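Local atomic coordinates of 4-phosphoerythronate dehydrogenase (Lactobacillus jensenii, PDB entry 4PRK), a protein that probably catalyses the NAD-dependent interconversion of D-lactate and pyruvate, as a member of the D-isomer specific 2-hydroxyacid dehydrogenase family. Residues Asn97-Met109 with Ser296-Ile310. Residues are numbered along the deposited sequence; the frame is centred on the assembly and turned at random.
Sequences NVPVYSPRAIAEM and SAYFTKTSVRNMIEI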
loop_
_atom_site.group_PDB
_atom_site.type_symbol
_atom_site.label_atom_id
_atom_site.label_comp_id
_atom_site.label_asym_id
_atom_site.label_seq_id
_atom_site.Cartn_x
_atom_site.Cartn_y
_atom_site.Cartn_z
ATOM N N ASN A 97 5.483 9.652 -31.169
ATOM C CA ASN A 97 6.274 8.608 -30.566
ATOM C C ASN A 97 5.554 8.042 -29.364
ATOM O O ASN A 97 4.484 8.543 -28.974
ATOM C CB ASN A 97 7.654 9.182 -30.169
ATOM C CG ASN A 97 7.589 10.079 -28.947
ATOM O OD1 ASN A 97 6.521 10.605 -28.572
ATOM N ND2 ASN A 97 8.740 10.256 -28.301
ATOM N N VAL A 98 6.182 7.034 -28.749
ATOM C CA VAL A 98 5.705 6.465 -27.480
ATOM C C VAL A 98 6.710 6.729 -26.330
ATOM O O VAL A 98 7.668 5.976 -26.092
ATOM C CB VAL A 98 5.320 4.973 -27.631
ATOM C CG1 VAL A 98 4.684 4.471 -26.348
ATOM C CG2 VAL A 98 4.328 4.814 -28.779
ATOM N N PRO A 99 6.504 7.840 -25.645
ATOM C CA PRO A 99 7.269 8.191 -24.452
ATOM C C PRO A 99 7.056 7.268 -23.250
ATOM O O PRO A 99 7.988 7.016 -22.522
ATOM C CB PRO A 99 6.813 9.617 -24.150
ATOM C CG PRO A 99 5.529 9.776 -24.858
ATOM C CD PRO A 99 5.641 8.941 -26.081
ATOM N N VAL A 100 5.838 6.800 -23.035
ATOM C CA VAL A 100 5.516 6.035 -21.838
ATOM C C VAL A 100 5.004 4.629 -22.171
ATOM O O VAL A 100 3.804 4.431 -22.296
ATOM C CB VAL A 100 4.450 6.798 -21.021
ATOM C CG1 VAL A 100 3.966 6.005 -19.829
ATOM C CG2 VAL A 100 4.985 8.150 -20.580
ATOM N N TYR A 101 5.921 3.661 -22.346
ATOM C CA TYR A 101 5.560 2.272 -22.650
ATOM C C TYR A 101 4.797 1.544 -21.537
ATOM O O TYR A 101 3.622 1.232 -21.656
ATOM C CB TYR A 101 6.847 1.457 -22.653
ATOM C CG TYR A 101 7.934 1.742 -23.646
ATOM C CD1 TYR A 101 7.692 2.399 -24.842
ATOM C CD2 TYR A 101 9.217 1.279 -23.404
ATOM C CE1 TYR A 101 8.716 2.609 -25.754
ATOM C CE2 TYR A 101 10.240 1.480 -24.307
ATOM C CZ TYR A 101 9.986 2.142 -25.477
ATOM O OH TYR A 101 11.010 2.335 -26.353
ATOM N N SER A 102 5.481 1.381 -20.409
ATOM C CA SER A 102 4.899 1.033 -19.127
ATOM C C SER A 102 5.893 1.396 -18.038
ATOM O O SER A 102 6.854 0.661 -17.842
ATOM C CB SER A 102 4.563 -0.461 -19.082
ATOM O OG SER A 102 4.378 -0.940 -17.777
ATOM N N PRO A 103 5.692 2.493 -17.311
ATOM C CA PRO A 103 6.703 2.769 -16.281
ATOM C C PRO A 103 6.836 1.660 -15.240
ATOM O O PRO A 103 7.912 1.482 -14.734
ATOM C CB PRO A 103 6.244 4.074 -15.631
ATOM C CG PRO A 103 4.847 4.259 -16.015
ATOM C CD PRO A 103 4.780 3.737 -17.380
ATOM N N ARG A 104 5.762 0.957 -14.917
ATOM C CA ARG A 104 5.835 -0.160 -13.985
ATOM C C ARG A 104 6.746 -1.314 -14.443
ATOM O O ARG A 104 7.359 -1.963 -13.631
ATOM C CB ARG A 104 4.452 -0.658 -13.604
ATOM C CG ARG A 104 3.766 0.170 -12.531
ATOM C CD ARG A 104 4.409 0.016 -11.173
ATOM N NE ARG A 104 4.158 -1.278 -10.562
ATOM C CZ ARG A 104 3.492 -1.465 -9.429
ATOM N NH1 ARG A 104 2.998 -0.440 -8.763
ATOM N NH2 ARG A 104 3.328 -2.681 -8.959
ATOM N N ALA A 105 6.787 -1.597 -15.737
ATOM C CA ALA A 105 7.679 -2.632 -16.281
ATOM C C ALA A 105 9.087 -2.338 -15.826
ATOM O O ALA A 105 9.763 -3.155 -15.229
ATOM C CB ALA A 105 7.620 -2.658 -17.795
ATOM N N ILE A 106 9.516 -1.126 -16.076
ATOM C CA ILE A 106 10.869 -0.772 -15.699
ATOM C C ILE A 106 11.079 -0.693 -14.191
ATOM O O ILE A 106 12.076 -1.203 -13.688
ATOM C CB ILE A 106 11.299 0.497 -16.439
ATOM C CG1 ILE A 106 11.380 0.114 -17.911
ATOM C CG2 ILE A 106 12.639 1.011 -15.950
ATOM C CD1 ILE A 106 11.198 1.244 -18.855
ATOM N N ALA A 107 10.130 -0.089 -13.470
ATOM C CA ALA A 107 10.284 0.079 -12.051
ATOM C C ALA A 107 10.369 -1.280 -11.369
ATOM O O ALA A 107 11.152 -1.494 -10.457
ATOM C CB ALA A 107 9.117 0.846 -11.515
ATOM N N GLU A 108 9.619 -2.239 -11.884
ATOM C CA GLU A 108 9.564 -3.568 -11.267
ATOM C C GLU A 108 10.852 -4.341 -11.490
ATOM O O GLU A 108 11.284 -5.168 -10.656
ATOM C CB GLU A 108 8.325 -4.344 -11.759
ATOM C CG GLU A 108 7.030 -3.863 -11.126
ATOM C CD GLU A 108 5.763 -4.590 -11.573
ATOM O OE1 GLU A 108 5.842 -5.694 -12.178
ATOM O OE2 GLU A 108 4.660 -4.089 -11.249
ATOM N N MET A 109 11.504 -4.064 -12.594
ATOM C CA MET A 109 12.795 -4.718 -12.882
ATOM C C MET A 109 13.822 -4.140 -11.860
ATOM O O MET A 109 14.572 -4.866 -11.204
ATOM C CB MET A 109 13.238 -4.495 -14.349
ATOM C CG MET A 109 14.618 -5.045 -14.670
ATOM S SD MET A 109 14.698 -6.851 -14.524
ATOM C CE MET A 109 15.098 -7.246 -16.213
ATOM N N SER A 296 16.370 -5.172 -20.823
ATOM C CA SER A 296 15.076 -5.752 -20.924
ATOM C C SER A 296 14.112 -5.274 -19.814
ATOM O O SER A 296 13.046 -5.922 -19.565
ATOM C CB SER A 296 15.243 -7.282 -20.918
ATOM O OG SER A 296 15.876 -7.786 -19.703
ATOM N N ALA A 297 14.440 -4.196 -19.084
ATOM C CA ALA A 297 13.468 -3.763 -18.017
ATOM C C ALA A 297 12.079 -3.522 -18.663
ATOM O O ALA A 297 11.033 -3.832 -18.106
ATOM C CB ALA A 297 13.947 -2.512 -17.288
ATOM N N TYR A 298 12.060 -2.998 -19.868
ATOM C CA TYR A 298 10.795 -2.695 -20.546
ATOM C C TYR A 298 10.017 -3.939 -20.999
ATOM O O TYR A 298 8.857 -3.813 -21.369
ATOM C CB TYR A 298 11.057 -1.830 -21.809
ATOM C CG TYR A 298 11.517 -2.739 -22.949
ATOM C CD1 TYR A 298 12.844 -3.136 -23.076
ATOM C CD2 TYR A 298 10.601 -3.262 -23.850
ATOM C CE1 TYR A 298 13.235 -4.002 -24.075
ATOM C CE2 TYR A 298 10.984 -4.148 -24.840
ATOM C CZ TYR A 298 12.288 -4.522 -24.947
ATOM O OH TYR A 298 12.630 -5.427 -25.933
ATOM N N PHE A 299 10.617 -5.125 -21.001
ATOM C CA PHE A 299 10.129 -6.187 -21.886
ATOM C C PHE A 299 9.036 -7.014 -21.189
ATOM O O PHE A 299 9.313 -8.151 -20.685
ATOM C CB PHE A 299 11.340 -7.045 -22.322
ATOM C CG PHE A 299 11.031 -8.100 -23.353
ATOM C CD1 PHE A 299 10.203 -7.832 -24.436
ATOM C CD2 PHE A 299 11.635 -9.340 -23.278
ATOM C CE1 PHE A 299 9.928 -8.815 -25.366
ATOM C CE2 PHE A 299 11.380 -10.316 -24.222
ATOM C CZ PHE A 299 10.533 -10.038 -25.275
ATOM N N THR A 300 7.840 -6.418 -21.084
ATOM C CA THR A 300 6.615 -7.119 -20.651
ATOM C C THR A 300 5.582 -7.078 -21.773
ATOM O O THR A 300 5.742 -6.355 -22.749
ATOM C CB THR A 300 5.971 -6.431 -19.449
ATOM O OG1 THR A 300 5.567 -5.103 -19.829
ATOM C CG2 THR A 300 7.001 -6.321 -18.330
ATOM N N LYS A 301 4.530 -7.873 -21.622
ATOM C CA LYS A 301 3.432 -7.919 -22.578
ATOM C C LYS A 301 2.763 -6.559 -22.677
ATOM O O LYS A 301 2.396 -6.126 -23.729
ATOM C CB LYS A 301 2.363 -8.878 -22.099
ATOM C CG LYS A 301 2.811 -10.320 -21.918
ATOM C CD LYS A 301 2.593 -11.132 -23.175
ATOM C CE LYS A 301 2.594 -12.620 -22.869
ATOM N NZ LYS A 301 2.281 -13.338 -24.145
ATOM N N THR A 302 2.581 -5.893 -21.543
ATOM C CA THR A 302 2.025 -4.576 -21.574
ATOM C C THR A 302 2.893 -3.650 -22.433
ATOM O O THR A 302 2.364 -2.842 -23.168
ATOM C CB THR A 302 1.900 -4.008 -20.153
ATOM O OG1 THR A 302 1.263 -4.979 -19.308
ATOM C CG2 THR A 302 1.095 -2.615 -20.177
ATOM N N SER A 303 4.218 -3.714 -22.334
ATOM C CA SER A 303 4.984 -2.677 -23.012
ATOM C C SER A 303 4.831 -2.897 -24.482
ATOM O O SER A 303 4.597 -1.956 -25.257
ATOM C CB SER A 303 6.495 -2.659 -22.660
ATOM O OG SER A 303 6.750 -2.163 -21.351
ATOM N N VAL A 304 5.044 -4.150 -24.871
ATOM C CA VAL A 304 5.104 -4.480 -26.283
ATOM C C VAL A 304 3.742 -4.120 -26.919
ATOM O O VAL A 304 3.691 -3.500 -27.964
ATOM C CB VAL A 304 5.485 -5.947 -26.481
ATOM C CG1 VAL A 304 5.275 -6.405 -27.937
ATOM C CG2 VAL A 304 6.922 -6.134 -26.062
ATOM N N ARG A 305 2.655 -4.423 -26.235
ATOM C CA ARG A 305 1.362 -4.036 -26.724
ATOM C C ARG A 305 1.180 -2.505 -26.820
ATOM O O ARG A 305 0.663 -2.012 -27.811
ATOM C CB ARG A 305 0.290 -4.599 -25.834
ATOM C CG ARG A 305 -1.071 -4.192 -26.317
ATOM C CD ARG A 305 -2.068 -4.200 -25.213
ATOM N NE ARG A 305 -1.902 -3.045 -24.350
ATOM C CZ ARG A 305 -2.640 -2.843 -23.267
ATOM N NH1 ARG A 305 -2.446 -1.775 -22.503
ATOM N NH2 ARG A 305 -3.572 -3.725 -22.939
ATOM N N ASN A 306 1.581 -1.772 -25.774
ATOM C CA ASN A 306 1.438 -0.338 -25.751
ATOM C C ASN A 306 2.237 0.324 -26.828
ATOM O O ASN A 306 1.756 1.267 -27.444
ATOM C CB ASN A 306 1.751 0.244 -24.381
ATOM C CG ASN A 306 0.644 -0.047 -23.387
ATOM O OD1 ASN A 306 -0.438 -0.569 -23.757
ATOM N ND2 ASN A 306 0.890 0.253 -22.113
ATOM N N MET A 307 3.405 -0.203 -27.123
ATOM C CA MET A 307 4.203 0.360 -28.186
ATOM C C MET A 307 3.482 0.307 -29.530
ATOM O O MET A 307 3.593 1.240 -30.333
ATOM C CB MET A 307 5.560 -0.335 -28.283
ATOM C CG MET A 307 6.519 0.075 -27.162
ATOM S SD MET A 307 8.122 -0.777 -27.196
ATOM C CE MET A 307 8.266 -1.396 -25.529
ATOM N N ILE A 308 2.745 -0.770 -29.771
ATOM C CA ILE A 308 1.918 -0.890 -30.967
ATOM C C ILE A 308 0.659 -0.046 -30.836
ATOM O O ILE A 308 0.384 0.814 -31.695
ATOM C CB ILE A 308 1.570 -2.363 -31.201
ATOM C CG1 ILE A 308 2.791 -3.079 -31.777
ATOM C CG2 ILE A 308 0.392 -2.501 -32.141
ATOM C CD1 ILE A 308 2.719 -4.581 -31.652
ATOM N N GLU A 309 -0.108 -0.244 -29.763
ATOM C CA GLU A 309 -1.432 0.346 -29.728
ATOM C C GLU A 309 -1.459 1.869 -29.500
ATOM O O GLU A 309 -2.392 2.559 -29.995
ATOM C CB GLU A 309 -2.360 -0.391 -28.755
ATOM C CG GLU A 309 -2.566 -1.820 -29.207
ATOM C CD GLU A 309 -3.608 -2.558 -28.400
ATOM O OE1 GLU A 309 -4.211 -1.967 -27.462
ATOM O OE2 GLU A 309 -3.823 -3.748 -28.753
ATOM N N ILE A 310 -0.456 2.402 -28.785
ATOM C CA ILE A 310 -0.385 3.846 -28.605
ATOM C C ILE A 310 0.029 4.587 -29.901
ATOM O O ILE A 310 -0.611 5.580 -30.267
ATOM C CB ILE A 310 0.515 4.258 -27.416
ATOM C CG1 ILE A 310 -0.157 3.785 -26.089
ATOM C CG2 ILE A 310 0.711 5.776 -27.410
ATOM C CD1 ILE A 310 0.664 3.995 -24.821
#
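The two interdomain crossings of a D-2-hydroxyacid dehydrogenase meet here: residues 97-109 leave the last strand of the five-stranded sheet for the Rossmann domain, and residues 296-310 return from it. Tyr101 lies against Met307, whose CE sits 3.5 Å from the ring centroid, 11° off the normal, while SD, at 3.9 Å and 17° off, adds a Met-aromatic contact over the same ring. Met307 reaches it because its chain is extended at chi2 (178°) and then bends at chi3. The backbone of Tyr101 is held too: Asn306 ND2 donates to Tyr101 O at 2.9 Å, nearly straight at both ends, with the acceptor in the amide plane. Both Arg305 NE and NH1 donate to Asn306 OD1, which fixes the amide's rotation, and Tyr179 of the third subunit also bonds ND2. Nearer the Rossmann domain, Ala297 CB packs on Met109 CB (3.6 Å) and Ile106 CG1 (3.7 Å). Ser303 OG, 3.6 Å from Ser102 CB, turns its proton to Tyr298 O on a lone pair, so the hydroxyl is satisfied inside its own segment. One directional bond amid apolar packing thus joins the crossings: Asn306 sets the position of the Tyr101 carbonyl, while Met307 covers one face of its ring.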